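Local atomic coordinates of ACYL carrier protein ACPA (Mycobacterium tuberculosis, PDB entry 2CGQ), a protein that probably carries acyl chains as thioesters on a 4'-phosphopantetheine arm, as acyl carrier proteins do. Residues A[27-38]-A[64-73]; A[45-55]-A[85-93]. One frame throughout, in Å; residues are numbered along the deposited sequence. Where two conformers were deposited one is given.

Contact 1 (A[27-38]-A[64-73]); sequences MEEAINATIQRI and QLITELEDEF. Unlike the reference sequence in segment 27-38: Glu28 (reference Lys).
Helices 27-38 and 64-73 run roughly antiparallel, their axes 136° apart in direction and 10.3 Å from each other at closest approach, with Ile35 facing Leu65, Ile31 facing Leu69 and Met27 near Phe73. Thr34 is the knob of this interface, set among Leu65, Glu68, Leu69 and Glu72. Its torsion (chi1 -66°) divides the labour of a small two-faced side chain: CG2, anti to the backbone N, packs on Glu68 CG at 3.7 Å, while OG1 donates to Glu72 OE2 at 2.6 Å on the syn side of the carboxylate. Water 1 joins Ala30 O to Glu72 OE1. These are the first and second long helices of the acyl carrier protein four-helix bundle, and the inner side of their interface is accordingly apolar. Ile35 CG1 meets Leu65 CD1 at 3.8 Å, and Ile38 CD1 presses against the backbone of helix 64-73, 3.5 Å from Leu65 CA, a tight approach. Near the other end Phe73 fills the wider gap with its ring, which Ile31 CG1 meets at CE2 (4.0 Å) and the small Ala30 CB at CZ. In the Glu68 conformer described, one of two, water 2 donates to Thr34 OG1 and Glu68 OE1, and exposed Arg37, bent at chi3, forms a salt bridge: NE lies 2.7 Å from Glu68 OE1 and NH2 reaches OE2, both hydrogen bonds bent and weak, with the two planes turned 45° apart.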
# COMPACT_ATOMS: atom_id res chain seq x y z
N MET A 27 -9.80 0.31 -7.96
CA MET A 27 -8.55 -0.30 -7.51
C MET A 27 -8.00 0.56 -6.36
O MET A 27 -7.54 0.06 -5.33
CB MET A 27 -7.54 -0.36 -8.65
CG MET A 27 -6.12 -0.85 -8.25
SD MET A 27 -4.76 -0.47 -9.41
CE MET A 27 -4.17 1.12 -8.73
N GLU A 28 -8.03 1.85 -6.55
CA GLU A 28 -7.52 2.76 -5.53
C GLU A 28 -8.30 2.70 -4.24
O GLU A 28 -7.69 2.74 -3.17
CB GLU A 28 -7.49 4.20 -6.04
CG GLU A 28 -6.31 4.50 -6.90
CD GLU A 28 -6.29 5.93 -7.38
OE1 GLU A 28 -6.80 6.86 -6.66
OE2 GLU A 28 -5.75 6.12 -8.48
N GLU A 29 -9.63 2.62 -4.34
CA GLU A 29 -10.49 2.50 -3.16
C GLU A 29 -10.19 1.25 -2.36
O GLU A 29 -10.18 1.27 -1.13
CB GLU A 29 -11.97 2.52 -3.54
CG GLU A 29 -12.48 3.91 -3.82
CD GLU A 29 -13.93 3.89 -4.28
OE1 GLU A 29 -14.19 4.23 -5.47
OE2 GLU A 29 -14.79 3.46 -3.46
N ALA A 30 -9.97 0.15 -3.07
CA ALA A 30 -9.58 -1.11 -2.44
C ALA A 30 -8.23 -1.01 -1.77
O ALA A 30 -8.03 -1.53 -0.67
CB ALA A 30 -9.58 -2.21 -3.45
N ILE A 31 -7.28 -0.34 -2.41
CA ILE A 31 -5.96 -0.22 -1.79
C ILE A 31 -6.08 0.62 -0.53
O ILE A 31 -5.47 0.30 0.50
CB ILE A 31 -4.91 0.33 -2.78
CG1 ILE A 31 -4.67 -0.72 -3.88
CG2 ILE A 31 -3.65 0.72 -2.05
CD1 ILE A 31 -3.88 -0.16 -5.09
N ASN A 32 -6.88 1.70 -0.60
CA ASN A 32 -7.11 2.56 0.57
C ASN A 32 -7.72 1.79 1.70
O ASN A 32 -7.30 1.92 2.85
CB ASN A 32 -8.01 3.75 0.23
CG ASN A 32 -7.40 4.69 -0.75
OD1 ASN A 32 -6.17 4.68 -1.00
ND2 ASN A 32 -8.24 5.56 -1.30
N ALA A 33 -8.72 0.96 1.39
CA ALA A 33 -9.38 0.13 2.42
C ALA A 33 -8.36 -0.81 3.10
O ALA A 33 -8.41 -0.96 4.32
CB ALA A 33 -10.49 -0.68 1.81
N THR A 34 -7.45 -1.40 2.32
CA THR A 34 -6.42 -2.31 2.88
C THR A 34 -5.48 -1.52 3.78
O THR A 34 -5.11 -1.95 4.90
CB THR A 34 -5.69 -3.02 1.71
OG1 THR A 34 -6.68 -3.88 1.05
CG2 THR A 34 -4.48 -3.84 2.21
N ILE A 35 -5.04 -0.37 3.29
CA ILE A 35 -4.23 0.54 4.11
C ILE A 35 -4.93 0.88 5.43
O ILE A 35 -4.36 0.80 6.51
CB ILE A 35 -3.87 1.81 3.32
CG1 ILE A 35 -2.83 1.45 2.24
CG2 ILE A 35 -3.37 2.86 4.28
CD1 ILE A 35 -2.51 2.64 1.21
N GLN A 36 -6.20 1.26 5.34
CA GLN A 36 -6.97 1.54 6.55
C GLN A 36 -7.12 0.34 7.48
O GLN A 36 -7.06 0.51 8.71
CB GLN A 36 -8.33 2.10 6.18
CG GLN A 36 -8.25 3.50 5.56
CD GLN A 36 -9.58 3.96 5.03
OE1 GLN A 36 -10.36 3.14 4.56
NE2 GLN A 36 -9.86 5.29 5.12
N ARG A 37 -7.33 -0.85 6.92
CA ARG A 37 -7.49 -2.05 7.73
C ARG A 37 -6.18 -2.30 8.53
O ARG A 37 -6.20 -2.50 9.74
CB ARG A 37 -7.81 -3.22 6.80
CG ARG A 37 -8.69 -4.31 7.23
CD ARG A 37 -8.35 -5.63 6.49
NE ARG A 37 -6.91 -5.92 6.69
CZ ARG A 37 -6.39 -6.58 7.74
NH1 ARG A 37 -7.16 -7.08 8.65
NH2 ARG A 37 -5.06 -6.66 7.87
N ILE A 38 -5.05 -2.25 7.83
CA ILE A 38 -3.74 -2.47 8.46
C ILE A 38 -3.40 -1.45 9.52
O ILE A 38 -2.92 -1.81 10.61
CB ILE A 38 -2.59 -2.52 7.39
CG1 ILE A 38 -2.77 -3.78 6.57
CG2 ILE A 38 -1.17 -2.46 8.04
CD1 ILE A 38 -1.96 -3.73 5.26
N GLN A 64 3.05 -6.21 5.90
CA GLN A 64 1.64 -6.56 5.82
C GLN A 64 1.04 -5.98 4.56
O GLN A 64 0.27 -6.64 3.88
CB GLN A 64 0.87 -6.05 7.02
CG GLN A 64 1.03 -6.78 8.30
CD GLN A 64 0.03 -6.26 9.32
OE1 GLN A 64 0.30 -5.31 9.99
NE2 GLN A 64 -1.14 -6.89 9.39
N LEU A 65 1.32 -4.72 4.27
CA LEU A 65 0.73 -4.10 3.09
C LEU A 65 1.09 -4.83 1.81
O LEU A 65 0.21 -5.14 1.00
CB LEU A 65 1.11 -2.62 2.97
CG LEU A 65 0.59 -1.87 1.80
CD1 LEU A 65 -0.89 -1.76 1.81
CD2 LEU A 65 1.21 -0.47 1.86
N ILE A 66 2.36 -5.10 1.63
CA ILE A 66 2.81 -5.78 0.38
C ILE A 66 2.16 -7.17 0.25
O ILE A 66 1.57 -7.52 -0.76
CB ILE A 66 4.34 -5.87 0.30
CG1 ILE A 66 4.99 -4.44 0.31
CG2 ILE A 66 4.75 -6.63 -0.95
CD1 ILE A 66 4.45 -3.46 -0.74
N THR A 67 2.24 -7.96 1.29
CA THR A 67 1.74 -9.31 1.26
C THR A 67 0.19 -9.34 1.15
O THR A 67 -0.39 -10.15 0.39
CB THR A 67 2.30 -10.13 2.43
OG1 THR A 67 1.90 -9.57 3.69
CG2 THR A 67 3.83 -10.25 2.35
N GLU A 68 -0.51 -8.48 1.94
CA GLU A 68 -1.97 -8.36 1.78
C GLU A 68 -2.38 -8.04 0.33
O GLU A 68 -3.37 -8.60 -0.17
CB GLU A 68 -2.58 -7.36 2.78
CG GLU A 68 -4.10 -7.44 2.89
CD GLU A 68 -4.69 -6.96 4.23
OE1 GLU A 68 -5.90 -6.58 4.25
OE2 GLU A 68 -3.97 -6.99 5.25
N LEU A 69 -1.72 -7.09 -0.31
CA LEU A 69 -2.02 -6.74 -1.68
C LEU A 69 -1.69 -7.86 -2.65
O LEU A 69 -2.50 -8.17 -3.55
CB LEU A 69 -1.27 -5.48 -2.09
CG LEU A 69 -1.70 -4.19 -1.36
CD1 LEU A 69 -0.76 -3.09 -1.79
CD2 LEU A 69 -3.08 -3.87 -1.65
N GLU A 70 -0.56 -8.54 -2.42
CA GLU A 70 -0.28 -9.72 -3.26
C GLU A 70 -1.40 -10.77 -3.17
O GLU A 70 -1.88 -11.32 -4.17
CB GLU A 70 1.05 -10.38 -2.82
CG GLU A 70 2.28 -9.51 -3.18
CD GLU A 70 3.62 -10.22 -2.89
OE1 GLU A 70 3.68 -10.97 -1.86
OE2 GLU A 70 4.61 -10.02 -3.65
N ASP A 71 -1.87 -11.01 -1.95
CA ASP A 71 -2.95 -11.97 -1.79
C ASP A 71 -4.29 -11.44 -2.32
O ASP A 71 -5.10 -12.21 -2.85
CB ASP A 71 -3.10 -12.34 -0.31
CG ASP A 71 -2.04 -13.35 0.17
OD1 ASP A 71 -1.58 -14.15 -0.68
OD2 ASP A 71 -1.71 -13.35 1.39
N GLU A 72 -4.57 -10.16 -2.06
CA GLU A 72 -5.86 -9.55 -2.44
C GLU A 72 -6.04 -9.50 -3.93
O GLU A 72 -7.12 -9.76 -4.45
CB GLU A 72 -5.98 -8.14 -1.87
CG GLU A 72 -7.29 -7.44 -2.20
CD GLU A 72 -7.47 -6.12 -1.48
OE1 GLU A 72 -8.60 -5.56 -1.53
OE2 GLU A 72 -6.46 -5.64 -0.87
N PHE A 73 -4.98 -9.15 -4.62
CA PHE A 73 -5.04 -8.92 -6.06
C PHE A 73 -4.47 -10.08 -6.85
O PHE A 73 -4.58 -10.06 -8.07
CB PHE A 73 -4.36 -7.62 -6.44
CG PHE A 73 -5.13 -6.40 -6.05
CD1 PHE A 73 -6.16 -5.93 -6.84
CD2 PHE A 73 -4.82 -5.73 -4.90
CE1 PHE A 73 -6.88 -4.74 -6.47
CE2 PHE A 73 -5.52 -4.61 -4.48
CZ PHE A 73 -6.57 -4.10 -5.26
O HOH W 1 -9.65 -3.75 -0.07
O HOH W 2 -7.32 -6.10 2.27

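Contact 2 (A[45-55]-A[85-93]); sequences ITANQVLVDDL and IKTVGDVYT
Val88 inserts its side chain against the 45-55 loop, where CG2 meets Ile45 CG2 and Leu51 CD2, each at 3.8 Å, and Leu55 CD1. In this four-helix acyl carrier fold the contact fastens the long loop after helix 27-39 to the start of the last helix, 88-96. A compact branched residue suits the spot, since Val88 CB also lies only 3.3 Å from Thr46 O. Leu51 spreads its two methyls, CD2 to Val88 and CD1 to Ile85 CG2 and Val91 CG2.

Three backbone bonds hold these in place. Leu51 N donates almost straight (173°) to Lys86 O; Val88 N donates to Gln49 O, nearly in line with the C=O bond, the two framing a single bridge between Val50 and Thr87. Gly89 N reaches Ala47 O at 2.8 Å on a lone pair, where the lack of a side chain on Gly89 permits the close approach.

Further out, a type I turn from Thr46 to Gln49 shapes the loop, and Gln49 OE1 accepts from Thr46 N. Thr87 and Asp90 form a capping box: Thr87 OG1 accepts weakly from Asp90 N, and Asp90 OD2 receives Thr87 N at 3.0 Å and Lys86 N at 2.7 Å, the latter on its anti lone pair.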
# COMPACT_ATOMS: atom_id res chain seq x y z
N ILE A 45 -7.22 8.57 2.86
CA ILE A 45 -5.93 8.17 2.26
C ILE A 45 -5.77 8.82 0.90
O ILE A 45 -6.65 8.71 0.08
CB ILE A 45 -5.88 6.61 2.07
CG1 ILE A 45 -6.15 5.88 3.40
CG2 ILE A 45 -4.56 6.19 1.50
CD1 ILE A 45 -5.22 6.22 4.56
N THR A 46 -4.64 9.49 0.66
CA THR A 46 -4.40 10.17 -0.61
C THR A 46 -3.03 9.84 -1.16
O THR A 46 -2.12 9.53 -0.40
CB THR A 46 -4.55 11.72 -0.45
OG1 THR A 46 -3.68 12.19 0.61
CG2 THR A 46 -6.00 12.02 -0.13
N ALA A 47 -2.88 9.94 -2.49
CA ALA A 47 -1.71 9.48 -3.17
C ALA A 47 -0.41 10.15 -2.77
O ALA A 47 0.63 9.56 -2.91
CB ALA A 47 -1.92 9.57 -4.66
N ASN A 48 -0.48 11.39 -2.25
CA ASN A 48 0.71 12.13 -1.78
C ASN A 48 1.25 11.71 -0.42
O ASN A 48 2.40 12.05 -0.07
CB ASN A 48 0.39 13.63 -1.76
CG ASN A 48 -0.65 13.93 -0.75
OD1 ASN A 48 -1.73 13.32 -0.78
ND2 ASN A 48 -0.35 14.84 0.18
N GLN A 49 0.48 10.96 0.35
CA GLN A 49 0.89 10.58 1.71
C GLN A 49 2.08 9.66 1.72
O GLN A 49 2.10 8.63 1.03
CB GLN A 49 -0.27 9.97 2.51
CG GLN A 49 -1.33 10.98 2.86
CD GLN A 49 -2.62 10.32 3.41
OE1 GLN A 49 -3.01 9.25 2.98
NE2 GLN A 49 -3.28 11.00 4.32
N VAL A 50 3.08 10.08 2.49
CA VAL A 50 4.27 9.29 2.77
C VAL A 50 3.92 8.19 3.77
O VAL A 50 3.44 8.49 4.86
CB VAL A 50 5.42 10.18 3.26
CG1 VAL A 50 6.64 9.39 3.44
CG2 VAL A 50 5.71 11.29 2.24
N LEU A 51 4.15 6.93 3.41
CA LEU A 51 3.65 5.79 4.22
C LEU A 51 4.16 5.84 5.64
O LEU A 51 3.39 5.78 6.61
CB LEU A 51 4.01 4.44 3.58
CG LEU A 51 3.36 4.17 2.23
CD1 LEU A 51 3.79 2.76 1.82
CD2 LEU A 51 1.87 4.24 2.26
N VAL A 52 5.44 6.06 5.76
CA VAL A 52 6.06 6.21 7.09
C VAL A 52 5.73 7.56 7.72
O VAL A 52 5.08 7.57 8.76
CB VAL A 52 7.59 6.03 7.05
CG1 VAL A 52 8.16 6.20 8.45
CG2 VAL A 52 7.94 4.65 6.53
N ASP A 53 6.16 8.67 7.11
CA ASP A 53 6.11 9.98 7.78
C ASP A 53 4.70 10.47 8.05
O ASP A 53 4.44 11.09 9.09
CB ASP A 53 6.79 11.06 6.97
CG ASP A 53 8.21 10.73 6.55
OD1 ASP A 53 8.65 9.55 6.65
OD2 ASP A 53 8.85 11.67 5.98
N ASP A 54 3.79 10.21 7.12
CA ASP A 54 2.40 10.67 7.23
C ASP A 54 1.43 9.69 7.88
O ASP A 54 0.58 10.11 8.66
CB ASP A 54 1.86 11.12 5.87
CG ASP A 54 2.59 12.34 5.31
OD1 ASP A 54 2.94 13.26 6.09
OD2 ASP A 54 2.79 12.43 4.08
N LEU A 55 1.53 8.41 7.51
CA LEU A 55 0.55 7.40 7.93
C LEU A 55 1.00 6.50 9.08
O LEU A 55 0.17 5.76 9.65
CB LEU A 55 0.13 6.55 6.74
CG LEU A 55 -0.62 7.32 5.67
CD1 LEU A 55 -0.89 6.46 4.47
CD2 LEU A 55 -1.95 7.82 6.22
N ILE A 85 8.95 1.70 -2.57
CA ILE A 85 7.65 2.33 -2.33
C ILE A 85 7.76 3.31 -1.18
O ILE A 85 8.15 2.93 -0.06
CB ILE A 85 6.58 1.28 -2.05
CG1 ILE A 85 6.20 0.61 -3.35
CG2 ILE A 85 5.37 1.92 -1.35
CD1 ILE A 85 5.35 -0.57 -3.16
N LYS A 86 7.40 4.57 -1.44
CA LYS A 86 7.49 5.60 -0.42
C LYS A 86 6.13 6.23 -0.09
O LYS A 86 5.88 6.55 1.06
CB LYS A 86 8.42 6.71 -0.84
CG LYS A 86 9.88 6.32 -1.01
CD LYS A 86 10.46 5.84 0.27
CE LYS A 86 11.96 6.11 0.25
NZ LYS A 86 12.60 5.38 -0.88
N THR A 87 5.34 6.49 -1.13
CA THR A 87 4.03 7.10 -0.98
C THR A 87 2.89 6.17 -1.30
O THR A 87 3.08 5.16 -1.98
CB THR A 87 3.90 8.33 -1.88
OG1 THR A 87 4.00 7.95 -3.25
CG2 THR A 87 4.99 9.33 -1.57
N VAL A 88 1.70 6.57 -0.89
CA VAL A 88 0.48 5.87 -1.29
C VAL A 88 0.44 5.74 -2.84
O VAL A 88 0.10 4.68 -3.36
CB VAL A 88 -0.75 6.59 -0.76
CG1 VAL A 88 -2.05 6.05 -1.42
CG2 VAL A 88 -0.84 6.50 0.79
N GLY A 89 0.75 6.81 -3.56
CA GLY A 89 0.74 6.75 -5.00
C GLY A 89 1.60 5.65 -5.58
O GLY A 89 1.24 5.03 -6.58
N ASP A 90 2.75 5.41 -4.96
CA ASP A 90 3.73 4.37 -5.41
C ASP A 90 3.06 2.98 -5.24
O ASP A 90 3.19 2.08 -6.08
CB ASP A 90 4.98 4.38 -4.53
CG ASP A 90 5.84 5.62 -4.69
OD1 ASP A 90 5.76 6.32 -5.74
OD2 ASP A 90 6.63 5.83 -3.75
N VAL A 91 2.30 2.84 -4.16
CA VAL A 91 1.49 1.62 -3.94
C VAL A 91 0.46 1.44 -5.07
O VAL A 91 0.32 0.35 -5.67
CB VAL A 91 0.76 1.65 -2.59
CG1 VAL A 91 -0.01 0.33 -2.37
CG2 VAL A 91 1.72 1.81 -1.43
N TYR A 92 -0.27 2.52 -5.43
CA TYR A 92 -1.22 2.45 -6.55
C TYR A 92 -0.57 2.00 -7.83
O TYR A 92 -1.08 1.18 -8.53
CB TYR A 92 -1.93 3.80 -6.77
CG TYR A 92 -2.74 4.37 -5.65
CD1 TYR A 92 -3.24 3.63 -4.61
CD2 TYR A 92 -3.16 5.71 -5.72
CE1 TYR A 92 -4.06 4.21 -3.62
CE2 TYR A 92 -3.98 6.28 -4.76
CZ TYR A 92 -4.44 5.57 -3.73
OH TYR A 92 -5.21 6.23 -2.80
N THR A 93 0.59 2.55 -8.16
CA THR A 93 1.18 2.27 -9.48
C THR A 93 1.80 0.86 -9.44
O THR A 93 1.85 0.19 -10.47
CB THR A 93 2.17 3.38 -9.91
OG1 THR A 93 3.14 3.51 -8.91
CG2 THR A 93 1.48 4.64 -9.98
O HOH W 3 -6.97 8.44 -2.89
O HOH W 4 7.31 5.89 3.35

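In the fold
Contacts 1 and 2 have centres about 12 Å apart, on opposite sides of the chain's centre. Their segments alternate along the sequence, loop 45-55 lying between the two helices of contact 1 and helix 64-73 between the two segments of contact 2. They meet at Asn32 OD1, 2.6 Å from Tyr92 OH, a probable hydrogen bond, and 3.3 Å from Ile45 CG2. Val91 also bridges them, touching Ile31, Leu65 and Leu69 as well as Leu51. In acyl carrier proteins a serine at the start of the second long helix carries the phosphopantetheine, here probably at the start of helix 59-73; the loop of contact 2 leads toward that end, and contact 1 holds the later part of the helix.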